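Local coordinates for CSE1 (Thermus thermophilus, PDB 4AN8), which serves as the Cse1 (CasA) subunit of Cascade, the CRISPR ribonucleoprotein complex that probably targets invading nucleic acids in bacterial adaptive immunity, at residues Glu398-Val403 against Lys422-Leu427; Asp76-Trp81 against Glu326-Glu331; Leu117-Pro122 against Gly251-Asp256. One frame throughout, in Å; residues are numbered along the deposited sequence.

Interaction 1: Glu398-Val403 against Lys422-Leu427; sequences EVAKAV and KLANSL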
ATOM      1  N   GLU A 398      13.090 -32.888  -6.780  1.00 35.10           N
ATOM      2  CA  GLU A 398      13.546 -34.278  -6.827  1.00 35.10           C
ATOM      3  C   GLU A 398      12.356 -35.263  -6.930  1.00 35.10           C
ATOM      4  O   GLU A 398      12.444 -36.292  -7.601  1.00 35.10           O
ATOM      5  CB  GLU A 398      14.431 -34.609  -5.626  1.00 68.63           C
ATOM      6  CG  GLU A 398      15.766 -33.885  -5.614  1.00 68.63           C
ATOM      7  CD  GLU A 398      16.760 -34.441  -6.635  1.00 68.63           C
ATOM      8  OE1 GLU A 398      16.586 -34.183  -7.846  1.00 68.63           O
ATOM      9  OE2 GLU A 398      17.724 -35.129  -6.222  1.00 68.63           O
ATOM     10  N   VAL A 399      11.246 -34.947  -6.271  1.00 36.32           N
ATOM     11  CA  VAL A 399      10.050 -35.757  -6.438  1.00 36.32           C
ATOM     12  C   VAL A 399       9.614 -35.754  -7.892  1.00 36.32           C
ATOM     13  O   VAL A 399       9.478 -36.815  -8.503  1.00 36.32           O
ATOM     14  CB  VAL A 399       8.889 -35.306  -5.531  1.00 30.20           C
ATOM     15  CG1 VAL A 399       7.562 -35.876  -6.042  1.00 30.20           C
ATOM     16  CG2 VAL A 399       9.163 -35.734  -4.094  1.00 30.20           C
ATOM     17  N   ALA A 400       9.421 -34.564  -8.454  1.00 42.31           N
ATOM     18  CA  ALA A 400       8.987 -34.450  -9.841  1.00 42.31           C
ATOM     19  C   ALA A 400       9.887 -35.246 -10.784  1.00 42.31           C
ATOM     20  O   ALA A 400       9.400 -35.944 -11.665  1.00 42.31           O
ATOM     21  CB  ALA A 400       8.928 -33.003 -10.267  1.00 30.39           C
ATOM     22  N   LYS A 401      11.197 -35.151 -10.594  1.00 45.00           N
ATOM     23  CA  LYS A 401      12.137 -35.859 -11.461  1.00 45.00           C
ATOM     24  C   LYS A 401      12.044 -37.378 -11.295  1.00 45.00           C
ATOM     25  O   LYS A 401      12.126 -38.124 -12.277  1.00 45.00           O
ATOM     26  CB  LYS A 401      13.571 -35.388 -11.210  1.00102.09           C
ATOM     27  CG  LYS A 401      13.792 -33.918 -11.524  1.00102.09           C
ATOM     28  CD  LYS A 401      15.172 -33.452 -11.093  1.00102.09           C
ATOM     29  CE  LYS A 401      16.263 -34.135 -11.903  1.00102.09           C
ATOM     30  NZ  LYS A 401      17.610 -33.560 -11.621  1.00102.09           N
ATOM     31  N   ALA A 402      11.877 -37.830 -10.057  1.00 51.77           N
ATOM     32  CA  ALA A 402      11.740 -39.252  -9.784  1.00 51.77           C
ATOM     33  C   ALA A 402      10.517 -39.817 -10.497  1.00 51.77           C
ATOM     34  O   ALA A 402      10.546 -40.929 -11.021  1.00 51.77           O
ATOM     35  CB  ALA A 402      11.644 -39.500  -8.288  1.00 41.83           C
ATOM     36  N   VAL A 403       9.445 -39.040 -10.524  1.00 51.78           N
ATOM     37  CA  VAL A 403       8.214 -39.470 -11.165  1.00 51.78           C
ATOM     38  C   VAL A 403       8.351 -39.641 -12.678  1.00 51.78           C
ATOM     39  O   VAL A 403       7.961 -40.661 -13.232  1.00 51.78           O
ATOM     40  CB  VAL A 403       7.069 -38.488 -10.859  1.00 43.87           C
ATOM     41  CG1 VAL A 403       5.885 -38.724 -11.780  1.00 43.87           C
ATOM     42  CG2 VAL A 403       6.655 -38.612  -9.400  1.00 43.87           C
ATOM     43  N   LYS A 422       4.633 -28.833 -14.672  1.00125.69           N
ATOM     44  CA  LYS A 422       3.281 -29.047 -14.168  1.00125.69           C
ATOM     45  C   LYS A 422       3.306 -29.884 -12.897  1.00125.69           C
ATOM     46  O   LYS A 422       2.571 -29.615 -11.944  1.00125.69           O
ATOM     47  CB  LYS A 422       2.415 -29.745 -15.219  1.00145.37           C
ATOM     48  CG  LYS A 422       2.011 -28.871 -16.392  1.00145.37           C
ATOM     49  CD  LYS A 422       0.964 -29.574 -17.247  1.00145.37           C
ATOM     50  CE  LYS A 422       0.389 -28.649 -18.309  1.00145.37           C
ATOM     51  NZ  LYS A 422      -0.703 -29.306 -19.082  1.00145.37           N
ATOM     52  N   LEU A 423       4.162 -30.899 -12.891  1.00 82.73           N
ATOM     53  CA  LEU A 423       4.233 -31.829 -11.776  1.00 82.73           C
ATOM     54  C   LEU A 423       4.691 -31.143 -10.489  1.00 82.73           C
ATOM     55  O   LEU A 423       3.959 -31.124  -9.503  1.00 82.73           O
ATOM     56  CB  LEU A 423       5.140 -33.011 -12.123  1.00 68.16           C
ATOM     57  CG  LEU A 423       5.089 -34.186 -11.147  1.00 68.16           C
ATOM     58  CD1 LEU A 423       3.661 -34.642 -10.929  1.00 68.16           C
ATOM     59  CD2 LEU A 423       5.929 -35.315 -11.676  1.00 68.16           C
ATOM     60  N   ALA A 424       5.896 -30.577 -10.498  1.00 81.25           N
ATOM     61  CA  ALA A 424       6.417 -29.900  -9.309  1.00 81.25           C
ATOM     62  C   ALA A 424       5.471 -28.793  -8.854  1.00 81.25           C
ATOM     63  O   ALA A 424       5.225 -28.620  -7.660  1.00 81.25           O
ATOM     64  CB  ALA A 424       7.818 -29.341  -9.565  1.00 50.65           C
ATOM     65  N   ASN A 425       4.938 -28.050  -9.817  1.00 89.84           N
ATOM     66  CA  ASN A 425       3.999 -26.982  -9.521  1.00 89.84           C
ATOM     67  C   ASN A 425       2.718 -27.514  -8.892  1.00 89.84           C
ATOM     68  O   ASN A 425       2.155 -26.881  -7.999  1.00 89.84           O
ATOM     69  CB  ASN A 425       3.682 -26.178 -10.782  1.00110.52           C
ATOM     70  CG  ASN A 425       4.882 -25.402 -11.297  1.00110.52           C
ATOM     71  OD1 ASN A 425       6.005 -25.583 -10.821  1.00110.52           O
ATOM     72  ND2 ASN A 425       4.651 -24.536 -12.278  1.00110.52           N
ATOM     73  N   SER A 426       2.266 -28.680  -9.352  1.00 72.21           N
ATOM     74  CA  SER A 426       1.022 -29.258  -8.852  1.00 72.21           C
ATOM     75  C   SER A 426       1.171 -29.860  -7.453  1.00 72.21           C
ATOM     76  O   SER A 426       0.184 -30.001  -6.728  1.00 72.21           O
ATOM     77  CB  SER A 426       0.467 -30.300  -9.823  1.00 61.00           C
ATOM     78  OG  SER A 426       1.117 -31.549  -9.677  1.00 61.00           O
ATOM     79  N   LEU A 427       2.399 -30.205  -7.070  1.00 48.54           N
ATOM     80  CA  LEU A 427       2.644 -30.726  -5.728  1.00 48.54           C
ATOM     81  C   LEU A 427       2.302 -29.643  -4.719  1.00 48.54           C
ATOM     82  O   LEU A 427       2.683 -28.497  -4.900  1.00 48.54           O
ATOM     83  CB  LEU A 427       4.105 -31.160  -5.576  1.00 50.09           C
ATOM     84  CG  LEU A 427       4.612 -32.279  -6.497  1.00 50.09           C
ATOM     85  CD1 LEU A 427       6.128 -32.400  -6.394  1.00 50.09           C
ATOM     86  CD2 LEU A 427       3.942 -33.612  -6.170  1.00 50.09           C
TER

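Interaction 2: Asp76-Trp81 against Glu326-Glu331; sequences DVLDWW and ENLQGE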
ATOM      1  N   ASP A  76       4.725  17.038  19.164  1.00 34.07           N
ATOM      2  CA  ASP A  76       3.472  17.636  18.719  1.00 34.07           C
ATOM      3  C   ASP A  76       2.399  16.589  18.454  1.00 34.07           C
ATOM      4  O   ASP A  76       1.236  16.791  18.791  1.00 34.07           O
ATOM      5  CB  ASP A  76       3.686  18.486  17.468  1.00 45.29           C
ATOM      6  CG  ASP A  76       4.665  19.611  17.700  1.00 45.29           C
ATOM      7  OD1 ASP A  76       4.840  19.996  18.868  1.00 45.29           O
ATOM      8  OD2 ASP A  76       5.274  20.100  16.732  1.00 45.29           O
ATOM      9  N   VAL A  77       2.783  15.475  17.844  1.00 25.12           N
ATOM     10  CA  VAL A  77       1.811  14.444  17.502  1.00 25.12           C
ATOM     11  C   VAL A  77       1.263  13.859  18.797  1.00 25.12           C
ATOM     12  O   VAL A  77       0.068  13.590  18.914  1.00 25.12           O
ATOM     13  CB  VAL A  77       2.445  13.332  16.618  1.00 23.65           C
ATOM     14  CG1 VAL A  77       1.456  12.221  16.384  1.00 23.65           C
ATOM     15  CG2 VAL A  77       2.894  13.917  15.273  1.00 23.65           C
ATOM     16  N   LEU A  78       2.159  13.683  19.766  1.00 28.35           N
ATOM     17  CA  LEU A  78       1.823  13.177  21.093  1.00 28.35           C
ATOM     18  C   LEU A  78       0.830  14.083  21.815  1.00 28.35           C
ATOM     19  O   LEU A  78      -0.176  13.617  22.365  1.00 28.35           O
ATOM     20  CB  LEU A  78       3.098  13.061  21.928  1.00 57.94           C
ATOM     21  CG  LEU A  78       3.808  11.716  21.903  1.00 57.94           C
ATOM     22  CD1 LEU A  78       5.160  11.806  22.588  1.00 57.94           C
ATOM     23  CD2 LEU A  78       2.919  10.675  22.577  1.00 57.94           C
ATOM     24  N   ASP A  79       1.119  15.377  21.814  1.00 37.73           N
ATOM     25  CA  ASP A  79       0.163  16.356  22.302  1.00 37.73           C
ATOM     26  C   ASP A  79      -1.218  16.093  21.709  1.00 37.73           C
ATOM     27  O   ASP A  79      -2.185  15.917  22.446  1.00 37.73           O
ATOM     28  CB  ASP A  79       0.605  17.780  21.937  1.00 86.69           C
ATOM     29  CG  ASP A  79       1.590  18.364  22.930  1.00 86.69           C
ATOM     30  OD1 ASP A  79       1.361  18.220  24.147  1.00 86.69           O
ATOM     31  OD2 ASP A  79       2.592  18.974  22.494  1.00 86.69           O
ATOM     32  N   TRP A  80      -1.320  16.080  20.379  1.00 31.31           N
ATOM     33  CA  TRP A  80      -2.628  15.941  19.747  1.00 31.31           C
ATOM     34  C   TRP A  80      -3.260  14.626  20.135  1.00 31.31           C
ATOM     35  O   TRP A  80      -4.473  14.525  20.240  1.00 31.31           O
ATOM     36  CB  TRP A  80      -2.527  16.060  18.227  1.00 25.57           C
ATOM     37  CG  TRP A  80      -1.879  17.332  17.832  1.00 25.57           C
ATOM     38  CD1 TRP A  80      -1.861  18.494  18.550  1.00 25.57           C
ATOM     39  CD2 TRP A  80      -1.129  17.581  16.637  1.00 25.57           C
ATOM     40  NE1 TRP A  80      -1.158  19.458  17.868  1.00 25.57           N
ATOM     41  CE2 TRP A  80      -0.692  18.922  16.694  1.00 25.57           C
ATOM     42  CE3 TRP A  80      -0.794  16.805  15.523  1.00 25.57           C
ATOM     43  CZ2 TRP A  80       0.076  19.501  15.687  1.00 25.57           C
ATOM     44  CZ3 TRP A  80      -0.035  17.379  14.520  1.00 25.57           C
ATOM     45  CH2 TRP A  80       0.390  18.715  14.607  1.00 25.57           C
ATOM     46  N   TRP A  81      -2.431  13.618  20.345  1.00 31.64           N
ATOM     47  CA  TRP A  81      -2.926  12.328  20.795  1.00 31.64           C
ATOM     48  C   TRP A  81      -3.542  12.487  22.182  1.00 31.64           C
ATOM     49  O   TRP A  81      -4.649  12.031  22.428  1.00 31.64           O
ATOM     50  CB  TRP A  81      -1.794  11.293  20.846  1.00 26.98           C
ATOM     51  CG  TRP A  81      -2.283   9.926  21.113  1.00 26.98           C
ATOM     52  CD1 TRP A  81      -2.900   9.483  22.254  1.00 26.98           C
ATOM     53  CD2 TRP A  81      -2.223   8.795  20.226  1.00 26.98           C
ATOM     54  NE1 TRP A  81      -3.225   8.155  22.130  1.00 26.98           N
ATOM     55  CE2 TRP A  81      -2.819   7.706  20.897  1.00 26.98           C
ATOM     56  CE3 TRP A  81      -1.718   8.597  18.934  1.00 26.98           C
ATOM     57  CZ2 TRP A  81      -2.921   6.422  20.315  1.00 26.98           C
ATOM     58  CZ3 TRP A  81      -1.834   7.321  18.355  1.00 26.98           C
ATOM     59  CH2 TRP A  81      -2.427   6.259  19.048  1.00 26.98           C
ATOM     60  N   GLU A 326       6.247   3.416  15.090  1.00 32.37           N
ATOM     61  CA  GLU A 326       7.018   2.656  16.071  0.50 32.37           C
ATOM     62  C   GLU A 326       7.499   3.571  17.205  1.00 32.37           C
ATOM     63  O   GLU A 326       7.287   3.273  18.382  1.00 32.37           O
ATOM     64  CB  GLU A 326       8.194   1.953  15.390  0.50 39.46           C
ATOM     65  CG  GLU A 326       8.661   0.685  16.085  0.50 39.46           C
ATOM     66  CD  GLU A 326       9.863   0.905  16.998  0.50 39.46           C
ATOM     67  OE1 GLU A 326      10.327   2.060  17.135  0.50 39.46           O
ATOM     68  OE2 GLU A 326      10.350  -0.091  17.570  0.50 39.46           O
ATOM     69  N   ASN A 327       8.126   4.690  16.854  1.00 36.43           N
ATOM     70  CA  ASN A 327       8.593   5.652  17.845  1.00 36.43           C
ATOM     71  C   ASN A 327       7.438   6.192  18.705  1.00 36.43           C
ATOM     72  O   ASN A 327       7.495   6.169  19.940  1.00 36.43           O
ATOM     73  CB  ASN A 327       9.351   6.783  17.152  1.00 40.52           C
ATOM     74  CG  ASN A 327       9.887   7.815  18.121  1.00 40.52           C
ATOM     75  OD1 ASN A 327       9.498   8.986  18.070  1.00 40.52           O
ATOM     76  ND2 ASN A 327      10.796   7.393  19.010  1.00 40.52           N
ATOM     77  N   LEU A 328       6.379   6.653  18.053  1.00 29.55           N
ATOM     78  CA  LEU A 328       5.196   7.063  18.779  1.00 29.55           C
ATOM     79  C   LEU A 328       4.701   5.964  19.734  1.00 29.55           C
ATOM     80  O   LEU A 328       4.273   6.246  20.857  1.00 29.55           O
ATOM     81  CB  LEU A 328       4.077   7.453  17.811  1.00 39.13           C
ATOM     82  CG  LEU A 328       3.116   8.510  18.341  1.00 39.13           C
ATOM     83  CD1 LEU A 328       3.885   9.813  18.631  1.00 39.13           C
ATOM     84  CD2 LEU A 328       1.968   8.767  17.347  1.00 39.13           C
ATOM     85  N   GLN A 329       4.740   4.714  19.294  1.00 33.45           N
ATOM     86  CA  GLN A 329       4.204   3.650  20.132  1.00 33.45           C
ATOM     87  C   GLN A 329       5.020   3.497  21.416  1.00 33.45           C
ATOM     88  O   GLN A 329       4.472   3.223  22.484  1.00 33.45           O
ATOM     89  CB  GLN A 329       4.124   2.329  19.372  1.00 34.60           C
ATOM     90  CG  GLN A 329       3.516   1.202  20.203  1.00 34.60           C
ATOM     91  CD  GLN A 329       3.200  -0.031  19.370  1.00 34.60           C
ATOM     92  OE1 GLN A 329       2.069  -0.502  19.364  1.00 34.60           O
ATOM     93  NE2 GLN A 329       4.191  -0.542  18.647  1.00 34.60           N
ATOM     94  N   GLY A 330       6.331   3.678  21.303  1.00 42.01           N
ATOM     95  CA  GLY A 330       7.207   3.673  22.462  1.00 42.01           C
ATOM     96  C   GLY A 330       6.895   4.799  23.440  1.00 42.01           C
ATOM     97  O   GLY A 330       6.763   4.568  24.638  1.00 42.01           O
ATOM     98  N   GLU A 331       6.761   6.015  22.920  1.00 42.41           N
ATOM     99  CA  GLU A 331       6.456   7.184  23.744  1.00 42.41           C
ATOM    100  C   GLU A 331       5.075   7.094  24.421  1.00 42.41           C
ATOM    101  O   GLU A 331       4.875   7.610  25.523  1.00 42.41           O
ATOM    102  CB  GLU A 331       6.593   8.471  22.926  1.00 58.95           C
ATOM    103  CG  GLU A 331       7.985   8.682  22.332  1.00 58.95           C
ATOM    104  CD  GLU A 331       9.046   8.988  23.387  1.00 58.95           C
ATOM    105  OE1 GLU A 331       8.883   9.991  24.118  1.00 58.95           O
ATOM    106  OE2 GLU A 331      10.044   8.236  23.488  1.00 58.95           O
TER

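Interaction 3: Leu117-Pro122 against Gly251-Asp256; sequences LPEENP and GVRLLD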
ATOM      1  N   LEU A 117      -9.546  20.452 -20.805  1.00 33.54           N
ATOM      2  CA  LEU A 117      -9.583  19.241 -21.606  1.00 33.54           C
ATOM      3  C   LEU A 117     -10.878  19.326 -22.390  1.00 33.54           C
ATOM      4  O   LEU A 117     -11.907  19.673 -21.834  1.00 33.54           O
ATOM      5  CB  LEU A 117      -9.589  17.996 -20.723  1.00 23.09           C
ATOM      6  CG  LEU A 117      -8.230  17.353 -20.450  1.00 23.09           C
ATOM      7  CD1 LEU A 117      -8.345  16.232 -19.397  1.00 23.09           C
ATOM      8  CD2 LEU A 117      -7.615  16.853 -21.758  1.00 23.09           C
ATOM      9  N   PRO A 118     -10.828  19.055 -23.693  1.00 38.59           N
ATOM     10  CA  PRO A 118     -12.047  19.022 -24.508  1.00 38.59           C
ATOM     11  C   PRO A 118     -13.051  17.962 -24.051  1.00 38.59           C
ATOM     12  O   PRO A 118     -12.648  16.919 -23.550  1.00 38.59           O
ATOM     13  CB  PRO A 118     -11.528  18.681 -25.915  1.00 35.29           C
ATOM     14  CG  PRO A 118     -10.058  18.407 -25.767  1.00 35.29           C
ATOM     15  CD  PRO A 118      -9.608  19.071 -24.511  1.00 35.29           C
ATOM     16  N   GLU A 119     -14.341  18.230 -24.235  1.00 56.81           N
ATOM     17  CA  GLU A 119     -15.392  17.281 -23.877  1.00 56.81           C
ATOM     18  C   GLU A 119     -15.672  16.303 -24.999  1.00 56.81           C
ATOM     19  O   GLU A 119     -16.461  15.378 -24.833  1.00 56.81           O
ATOM     20  CB  GLU A 119     -16.695  18.013 -23.558  1.00 92.65           C
ATOM     21  CG  GLU A 119     -16.564  19.112 -22.528  1.00 92.65           C
ATOM     22  CD  GLU A 119     -17.896  19.735 -22.179  1.00 92.65           C
ATOM     23  OE1 GLU A 119     -18.931  19.046 -22.315  1.00 92.65           O
ATOM     24  OE2 GLU A 119     -17.903  20.915 -21.774  1.00 92.65           O
ATOM     25  N   GLU A 120     -15.042  16.522 -26.148  1.00 40.87           N
ATOM     26  CA  GLU A 120     -15.312  15.723 -27.341  1.00 40.87           C
ATOM     27  C   GLU A 120     -14.549  14.406 -27.372  1.00 40.87           C
ATOM     28  O   GLU A 120     -13.350  14.356 -27.084  1.00 40.87           O
ATOM     29  CB  GLU A 120     -15.021  16.527 -28.609  1.00129.17           C
ATOM     30  CG  GLU A 120     -16.223  16.662 -29.520  1.00129.17           C
ATOM     31  CD  GLU A 120     -15.838  16.981 -30.947  1.00129.17           C
ATOM     32  OE1 GLU A 120     -15.624  16.029 -31.730  1.00129.17           O
ATOM     33  OE2 GLU A 120     -15.750  18.180 -31.287  1.00129.17           O
ATOM     34  N   ASN A 121     -15.253  13.341 -27.752  1.00 50.84           N
ATOM     35  CA  ASN A 121     -14.659  12.031 -27.795  1.00 50.84           C
ATOM     36  C   ASN A 121     -13.972  11.578 -26.496  1.00 50.84           C
ATOM     37  O   ASN A 121     -12.795  11.288 -26.461  1.00 50.84           O
ATOM     38  CB  ASN A 121     -13.774  11.904 -29.021  1.00 75.97           C
ATOM     39  CG  ASN A 121     -14.517  12.222 -30.314  1.00 75.97           C
ATOM     40  OD1 ASN A 121     -14.066  13.019 -31.099  1.00 75.97           O
ATOM     41  ND2 ASN A 121     -15.653  11.599 -30.525  1.00 75.97           N
ATOM     42  N   PRO A 122     -14.768  11.536 -25.445  1.00 40.06           N
ATOM     43  CA  PRO A 122     -14.348  11.248 -24.090  1.00 40.06           C
ATOM     44  C   PRO A 122     -14.149   9.785 -23.813  1.00 40.06           C
ATOM     45  O   PRO A 122     -14.490   8.999 -24.619  1.00 40.06           O
ATOM     46  CB  PRO A 122     -15.507  11.790 -23.287  1.00 40.22           C
ATOM     47  CG  PRO A 122     -16.610  11.595 -24.114  1.00 40.22           C
ATOM     48  CD  PRO A 122     -16.206  11.735 -25.503  1.00 40.22           C
ATOM     49  N   GLY A 251      -4.065  13.844 -17.032  1.00 19.69           N
ATOM     50  CA  GLY A 251      -5.033  14.908 -17.224  1.00 19.82           C
ATOM     51  C   GLY A 251      -6.404  14.276 -17.222  1.00 19.28           C
ATOM     52  O   GLY A 251      -6.668  13.335 -17.974  1.00 20.58           O
ATOM     53  N   VAL A 252      -7.294  14.772 -16.370  1.00 14.93           N
ATOM     54  CA  VAL A 252      -8.644  14.235 -16.324  1.00 14.36           C
ATOM     55  C   VAL A 252      -9.597  15.391 -16.200  1.00 13.58           C
ATOM     56  O   VAL A 252      -9.309  16.375 -15.506  1.00 15.62           O
ATOM     57  CB  VAL A 252      -8.858  13.310 -15.098  1.00 15.06           C
ATOM     58  CG1 VAL A 252     -10.326  12.890 -15.007  1.00 15.06           C
ATOM     59  CG2 VAL A 252      -7.938  12.089 -15.160  1.00 15.06           C
ATOM     60  N   ARG A 253     -10.733  15.290 -16.880  1.00 26.74           N
ATOM     61  CA  ARG A 253     -11.838  16.195 -16.604  1.00 27.16           C
ATOM     62  C   ARG A 253     -13.162  15.448 -16.608  1.00 26.02           C
ATOM     63  O   ARG A 253     -13.717  15.156 -17.684  1.00 27.46           O
ATOM     64  CB  ARG A 253     -11.913  17.340 -17.608  1.00 43.72           C
ATOM     65  CG  ARG A 253     -12.429  18.595 -16.959  1.00 43.72           C
ATOM     66  CD  ARG A 253     -13.656  19.149 -17.636  1.00 43.72           C
ATOM     67  NE  ARG A 253     -13.418  19.503 -19.028  1.00 43.72           N
ATOM     68  CZ  ARG A 253     -14.357  19.978 -19.842  1.00 43.72           C
ATOM     69  NH1 ARG A 253     -15.592  20.164 -19.394  1.00 43.72           N
ATOM     70  NH2 ARG A 253     -14.062  20.270 -21.098  1.00 43.72           N
ATOM     71  N   LEU A 254     -13.661  15.154 -15.410  1.00 21.62           N
ATOM     72  CA  LEU A 254     -14.948  14.478 -15.277  1.00 20.71           C
ATOM     73  C   LEU A 254     -16.035  15.340 -15.898  1.00 21.79           C
ATOM     74  O   LEU A 254     -16.064  16.546 -15.695  1.00 21.97           O
ATOM     75  CB  LEU A 254     -15.270  14.242 -13.812  1.00 18.53           C
ATOM     76  CG  LEU A 254     -14.174  13.522 -13.053  1.00 18.53           C
ATOM     77  CD1 LEU A 254     -14.528  13.492 -11.572  1.00 18.53           C
ATOM     78  CD2 LEU A 254     -13.921  12.101 -13.611  1.00 18.53           C
ATOM     79  N   LEU A 255     -16.923  14.710 -16.652  1.00 25.59           N
ATOM     80  CA  LEU A 255     -18.042  15.408 -17.266  1.00 26.46           C
ATOM     81  C   LEU A 255     -19.340  15.175 -16.454  1.00 25.83           C
ATOM     82  O   LEU A 255     -19.736  14.036 -16.198  1.00 27.12           O
ATOM     83  CB  LEU A 255     -18.209  14.942 -18.726  1.00 23.93           C
ATOM     84  CG  LEU A 255     -16.946  15.008 -19.611  1.00 23.93           C
ATOM     85  CD1 LEU A 255     -17.251  14.655 -21.093  1.00 23.93           C
ATOM     86  CD2 LEU A 255     -16.282  16.379 -19.502  1.00 23.93           C
ATOM     87  N   ASP A 256     -19.998  16.261 -16.064  1.00 34.46           N
ATOM     88  CA  ASP A 256     -21.185  16.189 -15.230  1.00 34.20           C
ATOM     89  C   ASP A 256     -22.428  15.887 -16.077  1.00 34.29           C
ATOM     90  O   ASP A 256     -22.821  16.693 -16.931  1.00 35.80           O
ATOM     91  CB  ASP A 256     -21.332  17.518 -14.474  1.00 25.70           C
ATOM     92  CG  ASP A 256     -22.544  17.557 -13.543  1.00 25.70           C
ATOM     93  OD1 ASP A 256     -23.233  16.519 -13.372  1.00 25.70           O
ATOM     94  OD2 ASP A 256     -22.787  18.651 -12.966  1.00 25.70           O
TER

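Interaction 1: Glu398-Val403 against Lys422-Leu427
Leu423 meets Ala400 and Val403 chiefly through CD2, a methyl that reaches across to the helix 398-403. There Leu423 CD2 lies 3.5 Å from Ala400 O and 4.0 Å from Ala400 CB, then presses on the side of Val403, whose CG1 is only 3.4 Å from Leu423 CD2. That is closer than two methyls normally come. The leucine gets there because its CG extends away from the backbone N (chi1 -169°), in the direction of the partner helix. Ala400 is the small residue that lets the backbones come close: its CB rests 3.9 Å from Ala424 CB, and the two CA atoms are 5.3 Å apart.

The short axes approach to 8.7 Å at 136° between their directions, a splayed, roughly antiparallel pairing. Helix 372-403 is one of the long helices of the C-terminal bundle typical of Cse1, and the short helix 417-426 packs on its end. Ala485 of the helix 483-499 also touches Val399 and Val403.

Leu427, where the chain leaves helical geometry, supplies the third apolar patch. Its side chain runs at a slant to that of Val399, with Leu427 CD1 3.8 Å from Val399 CG1. No hydrogen bond links the segments; within the second, Leu423 O accepts from both Leu427 N and Ser426 OG, which ties the last turn of the helix to the Leu423 carbonyl.

Interaction 2: Asp76-Trp81 against Glu326-Glu331
Leu328 inserts its two methyls among Val77, Leu78 and Trp81, dividing the work between them. Leu328 CD2 is the branch nearer Val77, 3.6 Å from Val77 CG1, and it also approaches the benzo part of the Trp81 indole obliquely, 4.0 Å from Trp81 CE3. Leu328 CD1 instead lies 3.8 Å from Leu78 CG, as the two leucines run antiparallel alongside one another. Val77 offers CG1 because this branch extends opposite to its backbone N (chi1 175°), pointing it into the fork of the leucine.

One residue on, Gln329 starts off away from the helix 76-81, and its NE2 is hydrogen-bonded to Leu365 O. The next contact comes at Glu331, which uses its aliphatic root: Glu331 CB is 3.6 Å from Leu78 CD1, and the side chains lie nearly perpendicular. Leu78 thus lies against one turn of the partner helix, between Leu328 and Glu331. Just beyond, Leu332 extends the contact over Leu78 and Trp81.

The axes cross at -57° with a closest approach of 10.9 Å. No hydrogen bond spans them; the contact is made by carbon atoms, including the CB of Glu331. On the helix 74-83 a third helix, 199-206, joins in, its Leu204 touching Val77, Trp80 and Trp81.

Interaction 3: Leu117-Pro122 against Gly251-Asp256
The guanidinium of Arg253 turns to the loop 117-122 and meets Leu117 O at its edge, near the guanidinium plane. NH2 is the principal donor, and the bond is nearly straight at 168°. The modelled separation of 2.4 Å between Arg253 NH2 and Leu117 O is too short for an ordinary hydrogen bond, so its exact length is doubtful. A weak second bond runs from Arg253 NE to Leu117 O, 3.2 Å. On the other terminal nitrogen, Arg253 NH1 makes a weak salt bridge to Glu119 OE2 at 3.4 Å; the carboxylate and guanidinium planes stand 89° apart, so the two groups do not form a flat, two-pronged pair. Glu119 is poorly ordered, consistent with a loose hold at an exposed position.

Apolar contacts flank this polar patch. Leu117 CD1 sits against the Gly251-Val252 peptide, 3.5 Å from Gly251 C, and Gly251 has no side chain to stand between. At the far end Leu255 CD1 packs on the proline ring, 4.0 Å from Pro122 CB, and Leu255 CD2 lies 3.7 Å above one face of the Arg253 guanidinium, displaced toward its rim.

The architecture is a loop laid over a strand of a mixed sheet: 250-256 pairs antiparallel with 261-273, and 117-122 leads directly into 123-124, which pairs with the same long strand.

In the next shell, backbone hydrogen bonds of Arg253 with Gly265 and of Leu255 with Phe263 fix the strand from which these side chains rise. The Arg253 chain bends at chi2 and chi3, bringing the guanidinium against Leu117 O and Glu119. Tyr176 and Leu226 touch Leu117 and Pro118, while Phe263 touches Pro122.

How the interactions relate
Three contacts of one chain appear here, none touching another and no helix or strand shared among them. Interactions 1 and 2 are both buried helix pairs without a hydrogen bond between segments, yet they differ in closeness: axes 8.7 Å apart in interaction 1 are consistent with its facing alanines, and 10.9 Å in interaction 2 with its larger side chains. Interaction 3 is only partly buried and pairs a loop with a strand, adding arginine-to-carbonyl bonding and a weak salt bridge to its apolar contacts. Interaction 1 is local, bridging 18 residues; interaction 2 closes a loop of 244, inside which interaction 3 is nested. The centres lie about 44 to 54 Å apart.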